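Local structure of putative vitamin-B12 independent methionine synthase family protein (Listeria monocytogenes, 1YPX) at residues K54-K59 against K353-V358; K59-G64 against D129-K134; I299-G304 against S331-F336. The protein probably transfers a methyl group from a methyltetrahydrofolate to homocysteine without vitamin B12, using a bound zinc ion. One frame throughout, in Å; residues are numbered along the deposited sequence.

Interaction 1. Residues K54-K59 against K353-V358; sequences KEVGLK and KLRYVV
Val56 and Leu58 pack against Leu354, Arg355 and Val358 in a mainly apolar contact that brings the end of helix 35-56 and the turn after it onto the flank of helix 347-364. The two lie where the barrel-like fold closes: the first leads into the first strand of the parallel sheet, and the second follows the last.

Val56 splits its contacts between its two methyls. CG2 meets Leu354 CB at 4.1 Å, whereas CG1 sits over one face of the Arg355 guanidinium, near its rim and 3.7 Å from Arg355 NH2. A bend in the arginine chain (chi3 85°) swings the group across the valine, and the two side chains meet at about a right angle. Arg355 NH1 also comes to 2.7 Å from Glu55 O, but the angle is too poor for a hydrogen bond. The carboxylate of Glu55 instead forms a salt bridge with Lys52.

One turn along helix 347-364 from Leu354, Val358 CG2 touches both Val56 O (3.4 Å) and Leu58 CD1 (3.5 Å). Gly57 ends its helix in a Schellman motif with positive phi (120°); having no side chain, it leaves room for Val358 to approach the turn. Leu58 then reaches back toward the helix, its CD2 lying 3.4 Å from Leu354 CD1, and the two leucines cross nearly perpendicularly.

Elsewhere on helix 347-364, Lys353, Tyr356 and Val357 rest on Ile299 of strand 293-299, and Lys353 forms a salt bridge with Glu307. The helix is thus packed between that strand and the turn leading to strand 60-61.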
loop_
_atom_site.group_PDB
_atom_site.type_symbol
_atom_site.label_atom_id
_atom_site.label_comp_id
_atom_site.label_asym_id
_atom_site.label_seq_id
_atom_site.Cartn_x
_atom_site.Cartn_y
_atom_site.Cartn_z
ATOM N N LYS A 54 -4.374 8.268 15.792
ATOM C CA LYS A 54 -4.132 7.738 17.124
ATOM C C LYS A 54 -5.372 7.905 18.009
ATOM O O LYS A 54 -5.708 7.002 18.781
ATOM C CB LYS A 54 -2.884 8.407 17.702
ATOM C CG LYS A 54 -1.644 7.974 16.921
ATOM C CD LYS A 54 -0.579 9.048 16.827
ATOM C CE LYS A 54 0.145 9.239 18.125
ATOM N NZ LYS A 54 1.219 10.241 17.952
ATOM N N GLU A 55 -6.071 9.028 17.859
ATOM C CA GLU A 55 -7.286 9.269 18.631
ATOM C C GLU A 55 -8.442 8.346 18.207
ATOM O O GLU A 55 -9.451 8.242 18.923
ATOM C CB GLU A 55 -7.747 10.730 18.512
ATOM C CG GLU A 55 -6.860 11.755 19.212
ATOM C CD GLU A 55 -7.224 13.193 18.852
ATOM O OE1 GLU A 55 -6.353 14.083 18.999
ATOM O OE2 GLU A 55 -8.381 13.433 18.426
ATOM N N VAL A 56 -8.329 7.693 17.046
ATOM C CA VAL A 56 -9.390 6.784 16.623
ATOM C C VAL A 56 -9.079 5.390 17.143
ATOM O O VAL A 56 -9.976 4.570 17.279
ATOM C CB VAL A 56 -9.590 6.737 15.066
ATOM C CG1 VAL A 56 -10.097 8.081 14.568
ATOM C CG2 VAL A 56 -8.300 6.332 14.353
ATOM N N GLY A 57 -7.808 5.123 17.443
ATOM C CA GLY A 57 -7.440 3.829 17.986
ATOM C C GLY A 57 -6.449 3.083 17.137
ATOM O O GLY A 57 -5.883 2.069 17.560
ATOM N N LEU A 58 -6.240 3.582 15.927
ATOM C CA LEU A 58 -5.314 2.964 14.990
ATOM C C LEU A 58 -3.927 2.773 15.600
ATOM O O LEU A 58 -3.477 3.572 16.419
ATOM C CB LEU A 58 -5.242 3.820 13.727
ATOM C CG LEU A 58 -6.227 3.493 12.592
ATOM C CD1 LEU A 58 -7.514 2.830 13.095
ATOM C CD2 LEU A 58 -6.529 4.784 11.854
ATOM N N LYS A 59 -3.270 1.683 15.229
ATOM C CA LYS A 59 -1.936 1.418 15.744
ATOM C C LYS A 59 -0.932 1.807 14.659
ATOM O O LYS A 59 0.133 2.366 14.946
ATOM C CB LYS A 59 -1.776 -0.061 16.125
ATOM C CG LYS A 59 -0.485 -0.357 16.885
ATOM C CD LYS A 59 -0.411 -1.800 17.363
ATOM C CE LYS A 59 0.728 -2.005 18.378
ATOM N NZ LYS A 59 0.444 -1.380 19.715
ATOM N N LYS A 353 -15.576 5.934 10.412
ATOM C CA LYS A 353 -15.482 4.595 9.869
ATOM C C LYS A 353 -14.217 3.906 10.392
ATOM O O LYS A 353 -14.149 2.679 10.432
ATOM C CB LYS A 353 -15.478 4.646 8.343
ATOM C CG LYS A 353 -16.812 5.052 7.752
ATOM C CD LYS A 353 -16.737 5.119 6.239
ATOM C CE LYS A 353 -18.093 4.839 5.607
ATOM N NZ LYS A 353 -18.566 3.452 5.932
ATOM N N LEU A 354 -13.218 4.693 10.799
ATOM C CA LEU A 354 -11.981 4.116 11.334
ATOM C C LEU A 354 -12.181 3.579 12.744
ATOM O O LEU A 354 -11.718 2.490 13.073
ATOM C CB LEU A 354 -10.845 5.142 11.335
ATOM C CG LEU A 354 -10.152 5.403 9.991
ATOM C CD1 LEU A 354 -9.028 6.410 10.183
ATOM C CD2 LEU A 354 -9.614 4.100 9.431
ATOM N N ARG A 355 -12.882 4.352 13.569
ATOM C CA ARG A 355 -13.166 3.951 14.933
ATOM C C ARG A 355 -14.064 2.721 14.808
ATOM O O ARG A 355 -14.084 1.845 15.676
ATOM C CB ARG A 355 -13.901 5.077 15.666
ATOM C CG ARG A 355 -13.524 6.479 15.185
ATOM C CD ARG A 355 -14.142 7.577 16.052
ATOM N NE ARG A 355 -13.328 7.870 17.228
ATOM C CZ ARG A 355 -12.640 8.997 17.398
ATOM N NH1 ARG A 355 -11.917 9.187 18.504
ATOM N NH2 ARG A 355 -12.691 9.939 16.460
ATOM N N TYR A 356 -14.808 2.659 13.708
ATOM C CA TYR A 356 -15.696 1.529 13.452
ATOM C C TYR A 356 -14.836 0.275 13.221
ATOM O O TYR A 356 -15.162 -0.818 13.697
ATOM C CB TYR A 356 -16.564 1.829 12.226
ATOM C CG TYR A 356 -17.678 0.835 11.971
ATOM C CD1 TYR A 356 -17.935 0.386 10.678
ATOM C CD2 TYR A 356 -18.509 0.389 13.002
ATOM C CE1 TYR A 356 -18.985 -0.473 10.406
ATOM C CE2 TYR A 356 -19.571 -0.478 12.738
ATOM C CZ TYR A 356 -19.802 -0.901 11.432
ATOM O OH TYR A 356 -20.862 -1.729 11.139
ATOM N N VAL A 357 -13.738 0.445 12.487
ATOM C CA VAL A 357 -12.805 -0.648 12.231
ATOM C C VAL A 357 -12.172 -1.069 13.564
ATOM O O VAL A 357 -12.035 -2.255 13.853
ATOM C CB VAL A 357 -11.680 -0.207 11.266
ATOM C CG1 VAL A 357 -10.605 -1.282 11.205
ATOM C CG2 VAL A 357 -12.250 0.068 9.867
ATOM N N VAL A 358 -11.793 -0.085 14.378
ATOM C CA VAL A 358 -11.179 -0.355 15.677
ATOM C C VAL A 358 -12.117 -1.085 16.640
ATOM O O VAL A 358 -11.683 -1.953 17.401
ATOM C CB VAL A 358 -10.714 0.953 16.393
ATOM C CG1 VAL A 358 -10.200 0.619 17.787
ATOM C CG2 VAL A 358 -9.620 1.654 15.581
#

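Interaction 2. Residues K59-G64 against D129-K134; sequences KSITDG and DNHVAK
Lys134, Ile61 and Lys59 bury the most surface where the two segments run side by side. Lys59 bonds across the contact through its backbone: its O accepts from Val132 N at 3.1 Å, and its side chain, extended as far as CE, runs out past Asn130 without a bond to it. Two residues on, Ile61 is gripped at both ends of its backbone, N donating to Val132 O (2.9 Å) and O accepting from Lys134 N (2.8 Å) in a nearly straight bond of 178°. With CG1 beside the backbone N (chi1 -76°), its CD1 comes against His131 CB at 3.8 Å and meets the imidazole obliquely.

These bonds pair strand 60-61 with strand 132-138 in parallel, the first two strands of the barrel-like sheet, joined by a long connection that ends in helix 116-127. Ile61 and Ala133 face outward, packing on that helix, while Ser60 and Val132 occupy the other face and touch Tyr183 of strand 183-188.

Lys134 begins alongside Thr62, CB 3.8 Å from Thr62 CG2, both side chains pointing the same way. Its fully extended chain then leaves the contact, and NZ is held by His11 O, Gln185 OE1 and Tyr183 OH. Thr62 OG1 accepts from Gly64 N at 3.2 Å in an ST turn and bonds Gly13 O as well.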
loop_
_atom_site.group_PDB
_atom_site.type_symbol
_atom_site.label_atom_id
_atom_site.label_comp_id
_atom_site.label_asym_id
_atom_site.label_seq_id
_atom_site.Cartn_x
_atom_site.Cartn_y
_atom_site.Cartn_z
ATOM N N LYS A 59 -3.270 1.683 15.229
ATOM C CA LYS A 59 -1.936 1.418 15.744
ATOM C C LYS A 59 -0.932 1.807 14.659
ATOM O O LYS A 59 0.133 2.366 14.946
ATOM C CB LYS A 59 -1.776 -0.061 16.125
ATOM C CG LYS A 59 -0.485 -0.357 16.885
ATOM C CD LYS A 59 -0.411 -1.800 17.363
ATOM C CE LYS A 59 0.728 -2.005 18.378
ATOM N NZ LYS A 59 0.444 -1.380 19.715
ATOM N N SER A 60 -1.285 1.524 13.408
ATOM C CA SER A 60 -0.422 1.880 12.297
ATOM C C SER A 60 -0.830 3.287 11.870
ATOM O O SER A 60 -2.023 3.579 11.741
ATOM C CB SER A 60 -0.592 0.899 11.131
ATOM O OG SER A 60 -1.800 1.145 10.440
ATOM N N ILE A 61 0.164 4.155 11.674
ATOM C CA ILE A 61 -0.068 5.545 11.284
ATOM C C ILE A 61 0.695 5.903 9.993
ATOM O O ILE A 61 1.854 5.512 9.813
ATOM C CB ILE A 61 0.343 6.531 12.463
ATOM C CG1 ILE A 61 -0.713 6.534 13.587
ATOM C CG2 ILE A 61 0.422 7.951 11.968
ATOM C CD1 ILE A 61 -0.825 5.253 14.436
ATOM N N THR A 62 0.032 6.631 9.094
ATOM C CA THR A 62 0.637 7.044 7.817
ATOM C C THR A 62 0.693 8.563 7.697
ATOM O O THR A 62 0.356 9.279 8.631
ATOM C CB THR A 62 -0.172 6.519 6.594
ATOM O OG1 THR A 62 -1.479 7.110 6.589
ATOM C CG2 THR A 62 -0.304 4.999 6.638
ATOM N N ASP A 63 1.122 9.057 6.547
ATOM C CA ASP A 63 1.151 10.490 6.378
ATOM C C ASP A 63 0.026 10.852 5.407
ATOM O O ASP A 63 -0.007 11.940 4.831
ATOM C CB ASP A 63 2.544 10.973 5.906
ATOM C CG ASP A 63 2.836 10.668 4.443
ATOM O OD1 ASP A 63 1.997 10.043 3.750
ATOM O OD2 ASP A 63 3.931 11.067 3.986
ATOM N N GLY A 64 -0.902 9.908 5.257
ATOM C CA GLY A 64 -2.060 10.073 4.393
ATOM C C GLY A 64 -1.732 10.366 2.948
ATOM O O GLY A 64 -2.602 10.782 2.180
ATOM N N ASP A 129 6.939 6.047 19.749
ATOM C CA ASP A 129 7.335 4.673 19.988
ATOM C C ASP A 129 6.177 3.818 20.428
ATOM O O ASP A 129 6.329 2.609 20.586
ATOM C CB ASP A 129 8.432 4.624 21.049
ATOM C CG ASP A 129 8.034 5.338 22.348
ATOM O OD1 ASP A 129 8.879 5.360 23.281
ATOM O OD2 ASP A 129 6.890 5.869 22.431
ATOM N N ASN A 130 5.022 4.438 20.649
ATOM C CA ASN A 130 3.838 3.687 21.073
ATOM C C ASN A 130 2.963 3.280 19.884
ATOM O O ASN A 130 1.879 2.721 20.055
ATOM C CB ASN A 130 3.018 4.512 22.076
ATOM C CG ASN A 130 3.426 4.254 23.525
ATOM O OD1 ASN A 130 3.287 3.129 24.034
ATOM N ND2 ASN A 130 3.933 5.295 24.200
ATOM N N HIS A 131 3.447 3.557 18.679
ATOM C CA HIS A 131 2.716 3.229 17.464
ATOM C C HIS A 131 3.717 2.874 16.379
ATOM O O HIS A 131 4.920 3.073 16.559
ATOM C CB HIS A 131 1.885 4.426 17.005
ATOM C CG HIS A 131 1.027 5.016 18.077
ATOM N ND1 HIS A 131 1.544 5.734 19.135
ATOM C CD2 HIS A 131 -0.313 4.982 18.262
ATOM C CE1 HIS A 131 0.557 6.118 19.925
ATOM N NE2 HIS A 131 -0.580 5.673 19.417
ATOM N N VAL A 132 3.230 2.359 15.255
ATOM C CA VAL A 132 4.126 1.999 14.160
ATOM C C VAL A 132 3.874 2.841 12.909
ATOM O O VAL A 132 2.740 3.000 12.467
ATOM C CB VAL A 132 4.008 0.498 13.783
ATOM C CG1 VAL A 132 4.928 0.191 12.613
ATOM C CG2 VAL A 132 4.371 -0.377 14.966
ATOM N N ALA A 133 4.943 3.380 12.339
ATOM C CA ALA A 133 4.820 4.197 11.140
ATOM C C ALA A 133 4.694 3.296 9.919
ATOM O O ALA A 133 5.529 2.425 9.707
ATOM C CB ALA A 133 6.038 5.114 10.991
ATOM N N LYS A 134 3.651 3.501 9.123
ATOM C CA LYS A 134 3.448 2.703 7.924
ATOM C C LYS A 134 3.794 3.547 6.691
ATOM O O LYS A 134 3.355 4.691 6.568
ATOM C CB LYS A 134 1.994 2.224 7.860
ATOM C CG LYS A 134 1.654 1.352 6.657
ATOM C CD LYS A 134 0.230 0.808 6.752
ATOM C CE LYS A 134 -0.147 -0.012 5.526
ATOM N NZ LYS A 134 -1.499 -0.634 5.657
#

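Interaction 3. Residues I299-G304 against S331-F336; sequences ITSKTG and SPQCGF
Gln333 threads its side chain along the 299-302 loop, making contact at every step. CB lies 4.0 Å from Ile299 O. CG, placed between the backbone N and carbonyl carbon (chi1 59°), is pushed toward the loop and comes to 3.2 Å from Ser301 OG. From there the chain runs straight, and CD passes 4.0 Å from Thr300 CA. At the tip the amide spreads over two residues: OE1 lies 3.7 Å from Thr300 CA, and NE2 reaches 3.6 Å from Lys302 CE, the lysine chain crossing at about a right angle.

The backbone sets up this path. Gln333 N donates to Ile299 O at 2.8 Å, with a bond angle of 157° and the donor 37° above the carbonyl plane; a weak bond from Ile299 N to Ser331 O precedes it. This is the last parallel pairing of strands 293-299 and 328-332, and beyond it both chains turn off into loops. Ser301 continues the connection by a side-chain bond, its OG accepting from Cys334 N at 3.3 Å. Its CB meanwhile packs obliquely against the Phe336 ring, 3.7 Å from Phe336 CE2.

The bond may help to fix the Cys334 backbone. Cys334, His237 and Cys239 appear to face one vacant point, a possible metal site consistent with the zinc site of this family; no metal is modelled. If so, Ser301 would be a second-shell residue.

Helix 347-364 packs on the contact: Ile299 and Pro332 both touch Val357, and Phe336 meets Gln350 and Leu354. On strand 268-272, which lies on the other side of strand 293-299 in the sheet, Phe270 packs with Ser331 and Glu272 with Gln333.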
loop_
_atom_site.group_PDB
_atom_site.type_symbol
_atom_site.label_atom_id
_atom_site.label_comp_id
_atom_site.label_asym_id
_atom_site.label_seq_id
_atom_site.Cartn_x
_atom_site.Cartn_y
_atom_site.Cartn_z
ATOM N N ILE A 299 -15.018 -2.562 4.990
ATOM C CA ILE A 299 -15.631 -1.274 5.335
ATOM C C ILE A 299 -15.578 -0.290 4.160
ATOM O O ILE A 299 -14.498 0.141 3.756
ATOM C CB ILE A 299 -14.947 -0.625 6.593
ATOM C CG1 ILE A 299 -15.426 -1.292 7.897
ATOM C CG2 ILE A 299 -15.319 0.851 6.697
ATOM C CD1 ILE A 299 -15.218 -2.793 7.985
ATOM N N THR A 300 -16.747 0.053 3.614
ATOM C CA THR A 300 -16.838 0.988 2.490
ATOM C C THR A 300 -16.159 2.292 2.873
ATOM O O THR A 300 -16.523 2.924 3.862
ATOM C CB THR A 300 -18.311 1.303 2.107
ATOM O OG1 THR A 300 -18.993 1.862 3.237
ATOM C CG2 THR A 300 -19.035 0.040 1.659
ATOM N N SER A 301 -15.174 2.686 2.079
ATOM C CA SER A 301 -14.421 3.902 2.336
ATOM C C SER A 301 -14.748 5.017 1.350
ATOM O O SER A 301 -14.047 6.036 1.288
ATOM C CB SER A 301 -12.926 3.589 2.286
ATOM O OG SER A 301 -12.591 2.930 1.075
ATOM N N LYS A 302 -15.809 4.815 0.575
ATOM C CA LYS A 302 -16.236 5.800 -0.411
ATOM C C LYS A 302 -17.635 6.327 -0.132
ATOM O O LYS A 302 -17.856 7.540 -0.126
ATOM C CB LYS A 302 -16.185 5.206 -1.823
ATOM C CG LYS A 302 -14.775 4.929 -2.329
ATOM C CD LYS A 302 -14.754 4.652 -3.833
ATOM C CE LYS A 302 -15.581 3.429 -4.205
ATOM N NZ LYS A 302 -15.433 3.102 -5.649
ATOM N N THR A 303 -18.572 5.416 0.110
ATOM C CA THR A 303 -19.959 5.787 0.374
ATOM C C THR A 303 -20.214 6.035 1.861
ATOM O O THR A 303 -19.768 7.038 2.424
ATOM C CB THR A 303 -20.919 4.684 -0.126
ATOM O OG1 THR A 303 -20.459 4.191 -1.392
ATOM C CG2 THR A 303 -22.331 5.240 -0.294
ATOM N N GLY A 304 -20.938 5.115 2.490
ATOM C CA GLY A 304 -21.240 5.251 3.902
ATOM C C GLY A 304 -22.082 4.097 4.409
ATOM O O GLY A 304 -22.408 4.026 5.597
ATOM N N SER A 331 -10.250 -3.891 7.788
ATOM C CA SER A 331 -9.859 -2.551 7.380
ATOM C C SER A 331 -10.890 -2.085 6.415
ATOM O O SER A 331 -11.764 -2.846 6.028
ATOM C CB SER A 331 -8.553 -2.580 6.616
ATOM O OG SER A 331 -8.803 -3.005 5.287
ATOM N N PRO A 332 -10.816 -0.815 6.019
ATOM C CA PRO A 332 -11.819 -0.365 5.052
ATOM C C PRO A 332 -11.324 -0.881 3.689
ATOM O O PRO A 332 -10.167 -1.271 3.578
ATOM C CB PRO A 332 -11.812 1.157 5.215
ATOM C CG PRO A 332 -10.453 1.462 5.775
ATOM C CD PRO A 332 -10.124 0.312 6.670
ATOM N N GLN A 333 -12.195 -0.927 2.681
ATOM C CA GLN A 333 -11.836 -1.453 1.356
ATOM C C GLN A 333 -10.593 -0.859 0.675
ATOM O O GLN A 333 -9.780 -1.600 0.120
ATOM C CB GLN A 333 -13.048 -1.372 0.407
ATOM C CG GLN A 333 -13.598 0.038 0.202
ATOM C CD GLN A 333 -14.752 0.100 -0.789
ATOM O OE1 GLN A 333 -15.755 -0.604 -0.645
ATOM N NE2 GLN A 333 -14.616 0.957 -1.798
ATOM N N CYS A 334 -10.451 0.464 0.698
ATOM C CA CYS A 334 -9.291 1.132 0.101
ATOM C C CYS A 334 -8.881 2.273 1.027
ATOM O O CYS A 334 -9.359 2.370 2.162
ATOM C CB CYS A 334 -9.623 1.700 -1.294
ATOM S SG CYS A 334 -8.175 2.288 -2.278
ATOM N N GLY A 335 -7.986 3.124 0.539
ATOM C CA GLY A 335 -7.537 4.260 1.320
ATOM C C GLY A 335 -8.469 5.417 1.036
ATOM O O GLY A 335 -8.909 5.592 -0.094
ATOM N N PHE A 336 -8.787 6.190 2.064
ATOM C CA PHE A 336 -9.671 7.337 1.924
ATOM C C PHE A 336 -9.000 8.377 1.050
ATOM O O PHE A 336 -8.016 8.992 1.456
ATOM C CB PHE A 336 -9.975 7.935 3.300
ATOM C CG PHE A 336 -10.533 6.939 4.281
ATOM C CD1 PHE A 336 -9.686 6.180 5.084
ATOM C CD2 PHE A 336 -11.910 6.715 4.357
ATOM C CE1 PHE A 336 -10.202 5.212 5.944
ATOM C CE2 PHE A 336 -12.438 5.747 5.212
ATOM C CZ PHE A 336 -11.581 4.994 6.004
#

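Interactions 1 and 2 share Lys59, their centres 12 Å apart, and touch through Lys54 CG, which lies 3.5 Å from His131 CD2. Interaction 1 also reaches interaction 3, centred 13 Å away: Leu354 CD2 packs 3.7 Å from Phe336 CE1, and Lys353 NZ is 3.2 Å from Thr300 OG1, a probable hydrogen bond. Interaction 1 thus bridges the two sheet contacts, segment 54-59 touching interaction 2 and helix 347-364 touching interaction 3; these lie at the outermost strands of one parallel sheet, centres about 19 Å and nearest atoms about 6 Å apart. Both approach the possible metal site: Cys334 of interaction 3 belongs to it, and the Lys134 side chain of interaction 2 lies near without touching.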